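Local coordinates for protein MIF (Toxoplasma gondii, PDB 4DH4) that belongs to the macrophage migration inhibitory factor family, small alpha/beta proteins that assemble as trimers, at residues S54-I68 with R94-W107. Sequence-based numbering, arbitrary orientation.
Sequences SDPCAFIRVASIGGI and RIYTTFTNKSPSEW. With SO4 (sulfate ion), chain B; SO4 (sulfate ion), chain C.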
# COMPACT_ATOMS: atom_id res chain seq x y z
N SER A 54 9.52 -11.33 -15.39
CA SER A 54 8.95 -11.97 -14.20
C SER A 54 10.00 -12.41 -13.18
O SER A 54 9.66 -12.98 -12.14
CB SER A 54 8.08 -13.17 -14.58
OG SER A 54 6.80 -12.75 -15.02
N ASP A 55 11.28 -12.16 -13.47
CA ASP A 55 12.36 -12.45 -12.51
C ASP A 55 12.07 -11.76 -11.17
O ASP A 55 11.42 -10.70 -11.15
CB ASP A 55 13.72 -12.02 -13.07
CG ASP A 55 14.16 -12.85 -14.28
OD1 ASP A 55 13.61 -13.94 -14.51
OD2 ASP A 55 15.06 -12.40 -15.01
N PRO A 56 12.50 -12.37 -10.05
CA PRO A 56 12.20 -11.81 -8.73
C PRO A 56 12.56 -10.33 -8.62
O PRO A 56 13.61 -9.89 -9.11
CB PRO A 56 13.04 -12.66 -7.78
CG PRO A 56 13.12 -13.98 -8.47
CD PRO A 56 13.27 -13.63 -9.93
N CYS A 57 11.66 -9.59 -7.99
CA CYS A 57 11.79 -8.16 -7.77
C CYS A 57 11.03 -7.85 -6.49
O CYS A 57 10.35 -8.72 -5.94
CB CYS A 57 11.20 -7.38 -8.97
SG CYS A 57 9.41 -7.54 -9.21
N ALA A 58 11.14 -6.62 -6.01
CA ALA A 58 10.42 -6.22 -4.81
C ALA A 58 10.17 -4.73 -4.83
O ALA A 58 10.86 -3.97 -5.53
CB ALA A 58 11.20 -6.60 -3.55
N PHE A 59 9.16 -4.30 -4.08
CA PHE A 59 9.06 -2.89 -3.78
C PHE A 59 8.77 -2.67 -2.32
O PHE A 59 8.07 -3.47 -1.66
CB PHE A 59 8.09 -2.15 -4.71
CG PHE A 59 6.68 -2.27 -4.31
CD1 PHE A 59 5.95 -3.40 -4.62
CD2 PHE A 59 6.06 -1.25 -3.61
CE1 PHE A 59 4.63 -3.51 -4.23
CE2 PHE A 59 4.74 -1.34 -3.23
CZ PHE A 59 4.02 -2.47 -3.55
N ILE A 60 9.35 -1.62 -1.76
CA ILE A 60 9.13 -1.34 -0.36
C ILE A 60 8.71 0.11 -0.18
O ILE A 60 9.21 1.01 -0.86
CB ILE A 60 10.34 -1.79 0.56
CG1 ILE A 60 11.27 -0.64 0.91
CG2 ILE A 60 11.12 -2.98 -0.04
CD1 ILE A 60 10.87 0.09 2.16
N ARG A 61 7.76 0.31 0.72
CA ARG A 61 7.22 1.64 1.00
C ARG A 61 7.69 2.07 2.37
O ARG A 61 7.43 1.38 3.36
CB ARG A 61 5.68 1.62 0.98
CG ARG A 61 5.05 1.18 -0.34
CD ARG A 61 3.56 1.54 -0.35
NE ARG A 61 3.37 2.99 -0.40
CZ ARG A 61 2.81 3.72 0.56
NH1 ARG A 61 2.35 3.14 1.67
NH2 ARG A 61 2.70 5.03 0.40
N VAL A 62 8.38 3.21 2.45
CA VAL A 62 8.78 3.75 3.75
C VAL A 62 8.25 5.16 3.99
O VAL A 62 8.37 6.04 3.14
CB VAL A 62 10.32 3.59 4.06
CG1 VAL A 62 11.12 3.31 2.81
CG2 VAL A 62 10.88 4.76 4.87
N ALA A 63 7.65 5.35 5.17
CA ALA A 63 7.00 6.61 5.56
C ALA A 63 7.52 7.07 6.91
O ALA A 63 7.81 6.25 7.78
CB ALA A 63 5.48 6.43 5.64
N SER A 64 7.63 8.38 7.09
CA SER A 64 8.08 8.93 8.35
C SER A 64 7.51 10.33 8.52
O SER A 64 7.20 11.01 7.53
CB SER A 64 9.61 8.99 8.39
OG SER A 64 10.06 9.45 9.67
N ILE A 65 7.37 10.75 9.77
CA ILE A 65 7.03 12.14 10.08
C ILE A 65 8.34 12.91 10.08
O ILE A 65 9.10 12.86 11.05
CB ILE A 65 6.31 12.29 11.43
CG1 ILE A 65 5.06 11.40 11.48
CG2 ILE A 65 5.96 13.77 11.70
CD1 ILE A 65 4.55 11.13 12.90
N GLY A 66 8.62 13.58 8.96
CA GLY A 66 9.91 14.22 8.77
C GLY A 66 11.01 13.20 8.51
O GLY A 66 10.80 12.00 8.62
N GLY A 67 12.21 13.70 8.19
CA GLY A 67 13.39 12.85 8.05
C GLY A 67 13.54 12.32 6.64
O GLY A 67 14.51 11.65 6.33
N ILE A 68 12.58 12.63 5.78
CA ILE A 68 12.63 12.17 4.39
C ILE A 68 13.46 13.16 3.57
O ILE A 68 13.03 14.29 3.34
CB ILE A 68 11.19 11.98 3.79
CG1 ILE A 68 10.39 10.96 4.62
CG2 ILE A 68 11.25 11.58 2.29
CD1 ILE A 68 11.05 9.56 4.76
N ARG A 94 16.75 -4.82 -8.62
CA ARG A 94 15.35 -5.10 -8.94
C ARG A 94 14.42 -4.76 -7.77
O ARG A 94 13.31 -5.28 -7.68
CB ARG A 94 15.16 -6.54 -9.43
CG ARG A 94 15.73 -6.72 -10.84
CD ARG A 94 15.54 -8.12 -11.40
NE ARG A 94 14.15 -8.50 -11.64
CZ ARG A 94 13.38 -8.05 -12.64
NH1 ARG A 94 13.83 -7.15 -13.51
NH2 ARG A 94 12.15 -8.51 -12.76
N ILE A 95 14.89 -3.88 -6.90
CA ILE A 95 14.10 -3.43 -5.76
C ILE A 95 13.87 -1.93 -5.84
O ILE A 95 14.83 -1.15 -5.92
CB ILE A 95 14.80 -3.78 -4.42
CG1 ILE A 95 14.98 -5.29 -4.31
CG2 ILE A 95 14.00 -3.23 -3.21
CD1 ILE A 95 15.90 -5.72 -3.20
N TYR A 96 12.59 -1.54 -5.85
CA TYR A 96 12.20 -0.14 -5.75
C TYR A 96 11.84 0.18 -4.32
O TYR A 96 11.05 -0.54 -3.70
CB TYR A 96 10.98 0.18 -6.62
CG TYR A 96 11.25 0.60 -8.06
CD1 TYR A 96 12.52 1.01 -8.49
CD2 TYR A 96 10.19 0.64 -8.98
CE1 TYR A 96 12.74 1.41 -9.82
CE2 TYR A 96 10.40 1.04 -10.30
CZ TYR A 96 11.67 1.43 -10.71
OH TYR A 96 11.88 1.83 -12.02
N THR A 97 12.41 1.26 -3.79
CA THR A 97 12.02 1.78 -2.48
C THR A 97 11.51 3.20 -2.69
O THR A 97 12.20 4.02 -3.29
CB THR A 97 13.19 1.78 -1.48
OG1 THR A 97 13.75 0.46 -1.37
CG2 THR A 97 12.71 2.21 -0.10
N THR A 98 10.29 3.48 -2.23
CA THR A 98 9.73 4.84 -2.32
C THR A 98 9.43 5.39 -0.94
O THR A 98 9.07 4.64 -0.02
CB THR A 98 8.49 4.93 -3.25
OG1 THR A 98 7.39 4.21 -2.67
CG2 THR A 98 8.80 4.37 -4.63
N PHE A 99 9.55 6.71 -0.82
CA PHE A 99 9.53 7.40 0.46
C PHE A 99 8.42 8.42 0.51
O PHE A 99 8.15 9.11 -0.49
CB PHE A 99 10.89 8.05 0.72
CG PHE A 99 12.02 7.05 0.80
CD1 PHE A 99 12.46 6.58 2.04
CD2 PHE A 99 12.62 6.56 -0.36
CE1 PHE A 99 13.49 5.64 2.12
CE2 PHE A 99 13.65 5.60 -0.28
CZ PHE A 99 14.08 5.15 0.95
N THR A 100 7.77 8.52 1.67
CA THR A 100 6.66 9.45 1.86
C THR A 100 6.84 10.21 3.16
O THR A 100 6.99 9.61 4.23
CB THR A 100 5.30 8.70 1.85
OG1 THR A 100 5.15 8.00 0.61
CG2 THR A 100 4.14 9.68 2.03
N ASN A 101 6.87 11.54 3.06
CA ASN A 101 6.90 12.41 4.23
C ASN A 101 5.48 12.72 4.70
O ASN A 101 4.67 13.29 3.95
CB ASN A 101 7.63 13.72 3.95
CG ASN A 101 7.58 14.67 5.13
OD1 ASN A 101 6.97 15.74 5.07
ND2 ASN A 101 8.18 14.26 6.23
N LYS A 102 5.19 12.34 5.94
CA LYS A 102 3.88 12.60 6.52
C LYS A 102 3.93 13.75 7.50
O LYS A 102 4.91 13.91 8.23
CB LYS A 102 3.36 11.34 7.24
CG LYS A 102 3.41 10.04 6.43
CD LYS A 102 2.52 10.10 5.18
CE LYS A 102 1.04 10.21 5.53
NZ LYS A 102 0.22 9.95 4.31
N SER A 103 2.87 14.55 7.51
CA SER A 103 2.67 15.55 8.55
C SER A 103 2.27 14.84 9.85
O SER A 103 1.69 13.76 9.80
CB SER A 103 1.57 16.54 8.13
OG SER A 103 1.92 17.21 6.93
N PRO A 104 2.60 15.44 11.02
CA PRO A 104 2.20 14.81 12.29
C PRO A 104 0.69 14.54 12.38
O PRO A 104 0.29 13.49 12.88
CB PRO A 104 2.64 15.83 13.34
CG PRO A 104 3.75 16.58 12.70
CD PRO A 104 3.36 16.69 11.25
N SER A 105 -0.14 15.46 11.89
CA SER A 105 -1.60 15.28 11.95
C SER A 105 -2.10 14.12 11.07
O SER A 105 -3.23 13.66 11.25
CB SER A 105 -2.32 16.57 11.54
OG SER A 105 -2.06 16.84 10.17
N GLU A 106 -1.27 13.65 10.14
CA GLU A 106 -1.64 12.56 9.23
C GLU A 106 -1.27 11.18 9.78
O GLU A 106 -1.41 10.18 9.08
CB GLU A 106 -0.94 12.73 7.87
CG GLU A 106 -1.48 13.87 7.03
CD GLU A 106 -0.61 14.21 5.84
OE1 GLU A 106 0.57 13.79 5.79
OE2 GLU A 106 -1.11 14.93 4.95
N TRP A 107 -0.81 11.12 11.02
CA TRP A 107 -0.32 9.87 11.58
C TRP A 107 -0.91 9.67 12.97
O TRP A 107 -0.77 10.54 13.84
CB TRP A 107 1.21 9.90 11.64
CG TRP A 107 1.88 8.54 11.71
CD1 TRP A 107 1.63 7.54 12.61
CD2 TRP A 107 2.93 8.06 10.85
NE1 TRP A 107 2.45 6.46 12.35
CE2 TRP A 107 3.25 6.75 11.28
CE3 TRP A 107 3.61 8.60 9.76
CZ2 TRP A 107 4.25 5.98 10.65
CZ3 TRP A 107 4.59 7.84 9.13
CH2 TRP A 107 4.90 6.54 9.58
S SO4 B . 1.46 6.29 3.96
O1 SO4 B . 1.74 6.46 5.38
O2 SO4 B . 1.21 4.87 3.72
O3 SO4 B . 0.31 7.10 3.63
O4 SO4 B . 2.65 6.72 3.21
S SO4 C . 4.23 5.43 -3.15
O1 SO4 C . 5.35 5.33 -4.10
O2 SO4 C . 3.80 4.07 -2.83
O3 SO4 C . 4.71 6.12 -1.98
O4 SO4 C . 3.15 6.16 -3.81
O HOH W 1 7.73 1.47 -3.11
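Strands 58-65 and 95-102 run parallel in strict register from Ala58 beside Ile95 to Ser64 beside Asn101, laced by alternating backbone hydrogen bonds such as Val62 N to Thr98 O (2.9 Å). Packing is close on the face turned to helix 70-88: Ala58 CB meets Ile95 CG1 (4.1 Å), and Ile68, beyond the strand end, sets CG2 against Phe99 CB (3.9 Å) and CD1 at the ring edge. Ile60 alongside Thr97 and Val62 beside the Phe99 ring are each modelled in two conformations.

The middle of the other face, around Arg61, Thr98, Thr100 and Lys102, holds two sulfates, probably from the crystallisation liquor. Bent at chi3 (69°), Arg61 turns its guanidinium edge to both: NE to O2 of the chain C sulfate (2.7 Å), NH1 almost straight (176°) to O2 of the chain B sulfate (2.9 Å). Thr98 OG1 binds the former, Lys102 NZ the latter and also Phe99 O of a neighbouring subunit. Arg61 of both neighbouring subunits and Lys102 of one also bind sulfate.

At the exposed start, Arg94 clasps two successive carbonyls in its guanidinium plane, NH2 to Asp55 O (2.8 Å) and NE to Pro56 O (2.9 Å). Farther along, Ile65 CG1 packs obliquely on Trp107 CE3 (3.6 Å). With helix 70-88 the strands form a beta-alpha-beta crossover of the trimeric MIF fold.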